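Local coordinates for putative polyprenyl synthetase (Streptomyces coelicolor, PDB 3NF2), which probably makes isoprenoid chains as a magnesium-dependent prenyltransferase of the FPP/GGPP synthase family, at residues V83-N88 with D123-L128. Residues are numbered along the deposited sequence; the frame is centred on the assembly and turned at random.
Sequences VELVHN and DALFAL. With SO4 (sulfate ion), chain B.
Leu85 and Leu125 each turn CG anti to their own carbonyl carbon (chi1 -77° and -67°), beside the backbone N; with both CB atoms directed at the opposing helix, this carries CD2 to CD2 at 3.7 Å, the side chains crossing at about a right angle. The other branch of each reaches a second neighbour: Leu85 CD1 lies 4.0 Å from Leu128 CG, and Leu125 CD1 lies 3.8 Å from Asn88 CB. Val86 and Phe126 run side by side, CG2 meeting ring atom CD1 at 3.9 Å, while the ring also stacks on Phe89 and meets Phe126 of the second subunit. The axes of segments 83-88 and 123-128 approach to 8.0 Å, nearly antiparallel (157°), packing helix 77-98 on helix 115-134 within the largely helical prenyl synthase fold. On the far side of helix 77-98, His87 NE2 gives a weak 3.4 Å hydrogen bond to sulfate O3, near its ring plane; Arg58, Arg104 and Lys55 N also bind this anion. A leucine here, lacking an N-H, would probably leave the anion less firmly held. No hydrogen bond crosses between the segments, whose contact is apolar, whereas the sulfate, probably from the crystallisation liquor, is consistent with a substrate diphosphate site.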
ATOM      1  N   VAL A  83      10.821  -0.767  -8.859  1.00 43.58           N
ATOM      2  CA  VAL A  83      11.673  -0.566  -7.685  1.00 37.06           C
ATOM      3  C   VAL A  83      11.621   0.892  -7.204  1.00 45.62           C
ATOM      4  O   VAL A  83      11.510   1.159  -6.000  1.00 46.64           O
ATOM      5  CB  VAL A  83      13.143  -1.007  -7.955  1.00 38.03           C
ATOM      6  CG1 VAL A  83      14.091  -0.432  -6.926  1.00 30.55           C
ATOM      7  CG2 VAL A  83      13.266  -2.521  -7.916  1.00 40.97           C
ATOM      8  N   GLU A  84      11.669   1.827  -8.148  1.00 42.21           N
ATOM      9  CA  GLU A  84      11.609   3.241  -7.817  1.00 40.82           C
ATOM     10  C   GLU A  84      10.257   3.644  -7.248  1.00 43.42           C
ATOM     11  O   GLU A  84      10.179   4.500  -6.364  1.00 42.57           O
ATOM     12  CB  GLU A  84      11.916   4.086  -9.045  1.00 42.01           C
ATOM     13  CG  GLU A  84      13.384   4.117  -9.436  1.00 49.00           C
ATOM     14  CD  GLU A  84      14.306   4.268  -8.245  1.00 52.11           C
ATOM     15  OE1 GLU A  84      14.878   3.242  -7.818  1.00 40.76           O
ATOM     16  OE2 GLU A  84      14.447   5.404  -7.736  1.00 50.27           O
ATOM     17  N   LEU A  85       9.201   3.024  -7.772  1.00 44.27           N
ATOM     18  CA  LEU A  85       7.839   3.292  -7.338  1.00 47.33           C
ATOM     19  C   LEU A  85       7.604   2.821  -5.906  1.00 46.33           C
ATOM     20  O   LEU A  85       7.065   3.576  -5.090  1.00 48.24           O
ATOM     21  CB  LEU A  85       6.826   2.666  -8.306  1.00 45.36           C
ATOM     22  CG  LEU A  85       6.623   3.417  -9.625  1.00 40.64           C
ATOM     23  CD1 LEU A  85       5.841   2.565 -10.633  1.00 31.05           C
ATOM     24  CD2 LEU A  85       5.947   4.775  -9.425  1.00 30.19           C
ATOM     25  N   VAL A  86       8.031   1.587  -5.614  1.00 45.93           N
ATOM     26  CA  VAL A  86       7.945   1.008  -4.268  1.00 42.54           C
ATOM     27  C   VAL A  86       8.778   1.824  -3.291  1.00 44.42           C
ATOM     28  O   VAL A  86       8.321   2.130  -2.174  1.00 42.83           O
ATOM     29  CB  VAL A  86       8.389  -0.479  -4.237  1.00 43.47           C
ATOM     30  CG1 VAL A  86       8.577  -0.963  -2.813  1.00 38.92           C
ATOM     31  CG2 VAL A  86       7.357  -1.355  -4.910  1.00 37.84           C
ATOM     32  N   HIS A  87       9.977   2.209  -3.737  1.00 40.75           N
ATOM     33  CA  HIS A  87      10.848   3.093  -2.966  1.00 41.35           C
ATOM     34  C   HIS A  87      10.129   4.360  -2.542  1.00 38.74           C
ATOM     35  O   HIS A  87      10.179   4.736  -1.377  1.00 42.08           O
ATOM     36  CB  HIS A  87      12.112   3.461  -3.750  1.00 41.84           C
ATOM     37  CG  HIS A  87      12.918   4.552  -3.117  1.00 30.12           C
ATOM     38  ND1 HIS A  87      13.578   4.388  -1.917  1.00 39.82           N
ATOM     39  CD2 HIS A  87      13.169   5.821  -3.515  1.00 38.70           C
ATOM     40  CE1 HIS A  87      14.198   5.512  -1.601  1.00 48.59           C
ATOM     41  NE2 HIS A  87      13.974   6.396  -2.558  1.00 42.80           N
ATOM     42  N   ASN A  88       9.448   5.001  -3.486  1.00 39.87           N
ATOM     43  CA  ASN A  88       8.785   6.272  -3.218  1.00 40.71           C
ATOM     44  C   ASN A  88       7.480   6.165  -2.418  1.00 42.98           C
ATOM     45  O   ASN A  88       7.151   7.066  -1.645  1.00 45.91           O
ATOM     46  CB  ASN A  88       8.608   7.054  -4.511  1.00 37.97           C
ATOM     47  CG  ASN A  88       9.919   7.616  -5.017  1.00 43.15           C
ATOM     48  OD1 ASN A  88      10.381   8.671  -4.559  1.00 38.21           O
ATOM     49  ND2 ASN A  88      10.534   6.915  -5.957  1.00 38.48           N
ATOM     50  N   ASP A 123      -0.188   4.632  -1.659  1.00 34.05           N
ATOM     51  CA  ASP A 123      -0.875   3.405  -2.099  1.00 36.96           C
ATOM     52  C   ASP A 123      -0.905   3.246  -3.620  1.00 34.49           C
ATOM     53  O   ASP A 123      -0.781   2.139  -4.137  1.00 37.80           O
ATOM     54  CB  ASP A 123      -2.318   3.369  -1.588  1.00 32.84           C
ATOM     55  CG  ASP A 123      -2.403   3.163  -0.098  1.00 40.63           C
ATOM     56  OD1 ASP A 123      -1.418   2.694   0.501  1.00 48.10           O
ATOM     57  OD2 ASP A 123      -3.464   3.466   0.484  1.00 49.26           O
ATOM     58  N   ALA A 124      -1.109   4.360  -4.318  1.00 33.25           N
ATOM     59  CA  ALA A 124      -1.254   4.353  -5.753  1.00 38.52           C
ATOM     60  C   ALA A 124       0.053   3.963  -6.423  1.00 38.31           C
ATOM     61  O   ALA A 124       0.039   3.225  -7.394  1.00 40.02           O
ATOM     62  CB  ALA A 124      -1.716   5.708  -6.240  1.00 37.39           C
ATOM     63  N   LEU A 125       1.173   4.446  -5.882  1.00 40.23           N
ATOM     64  CA  LEU A 125       2.500   4.110  -6.404  1.00 40.46           C
ATOM     65  C   LEU A 125       2.836   2.636  -6.200  1.00 40.24           C
ATOM     66  O   LEU A 125       3.420   1.999  -7.080  1.00 43.88           O
ATOM     67  CB  LEU A 125       3.584   5.000  -5.784  1.00 38.74           C
ATOM     68  CG  LEU A 125       3.617   6.511  -6.081  1.00 40.87           C
ATOM     69  CD1 LEU A 125       4.903   7.126  -5.530  1.00 39.21           C
ATOM     70  CD2 LEU A 125       3.474   6.854  -7.557  1.00 35.85           C
ATOM     71  N   PHE A 126       2.449   2.097  -5.045  1.00 42.33           N
ATOM     72  CA  PHE A 126       2.675   0.694  -4.731  1.00 40.41           C
ATOM     73  C   PHE A 126       1.829  -0.221  -5.628  1.00 41.52           C
ATOM     74  O   PHE A 126       2.313  -1.257  -6.098  1.00 45.28           O
ATOM     75  CB  PHE A 126       2.436   0.424  -3.234  1.00 43.42           C
ATOM     76  CG  PHE A 126       2.748  -0.995  -2.797  1.00 47.56           C
ATOM     77  CD1 PHE A 126       3.768  -1.745  -3.391  1.00 44.94           C
ATOM     78  CD2 PHE A 126       2.049  -1.564  -1.749  1.00 70.40           C
ATOM     79  CE1 PHE A 126       4.036  -3.054  -2.978  1.00 46.78           C
ATOM     80  CE2 PHE A 126       2.313  -2.873  -1.327  1.00 73.35           C
ATOM     81  CZ  PHE A 126       3.309  -3.615  -1.948  1.00 57.14           C
ATOM     82  N   ALA A 127       0.585   0.164  -5.888  1.00 37.90           N
ATOM     83  CA  ALA A 127      -0.236  -0.600  -6.832  1.00 42.09           C
ATOM     84  C   ALA A 127       0.267  -0.471  -8.284  1.00 45.02           C
ATOM     85  O   ALA A 127       0.229  -1.443  -9.049  1.00 41.18           O
ATOM     86  CB  ALA A 127      -1.693  -0.208  -6.725  1.00 32.74           C
ATOM     87  N   LEU A 128       0.753   0.718  -8.645  1.00 38.42           N
ATOM     88  CA  LEU A 128       1.302   0.952  -9.987  1.00 46.67           C
ATOM     89  C   LEU A 128       2.564   0.129 -10.280  1.00 47.10           C
ATOM     90  O   LEU A 128       2.819  -0.243 -11.427  1.00 51.13           O
ATOM     91  CB  LEU A 128       1.579   2.452 -10.200  1.00 41.81           C
ATOM     92  CG  LEU A 128       1.978   2.937 -11.595  1.00 34.83           C
ATOM     93  CD1 LEU A 128       0.941   2.588 -12.697  1.00 33.50           C
ATOM     94  CD2 LEU A 128       2.234   4.417 -11.562  1.00 41.97           C
TER
HETATM   95  S   SO4 B   1      17.204   8.292  -3.393  1.00 77.46           S
HETATM   96  O1  SO4 B   1      16.504   7.924  -4.625  1.00 65.52           O
HETATM   97  O2  SO4 B   1      18.255   9.250  -3.728  1.00 78.40           O
HETATM   98  O3  SO4 B   1      16.236   8.885  -2.464  1.00 66.70           O
HETATM   99  O4  SO4 B   1      17.821   7.118  -2.761  1.00 60.05           O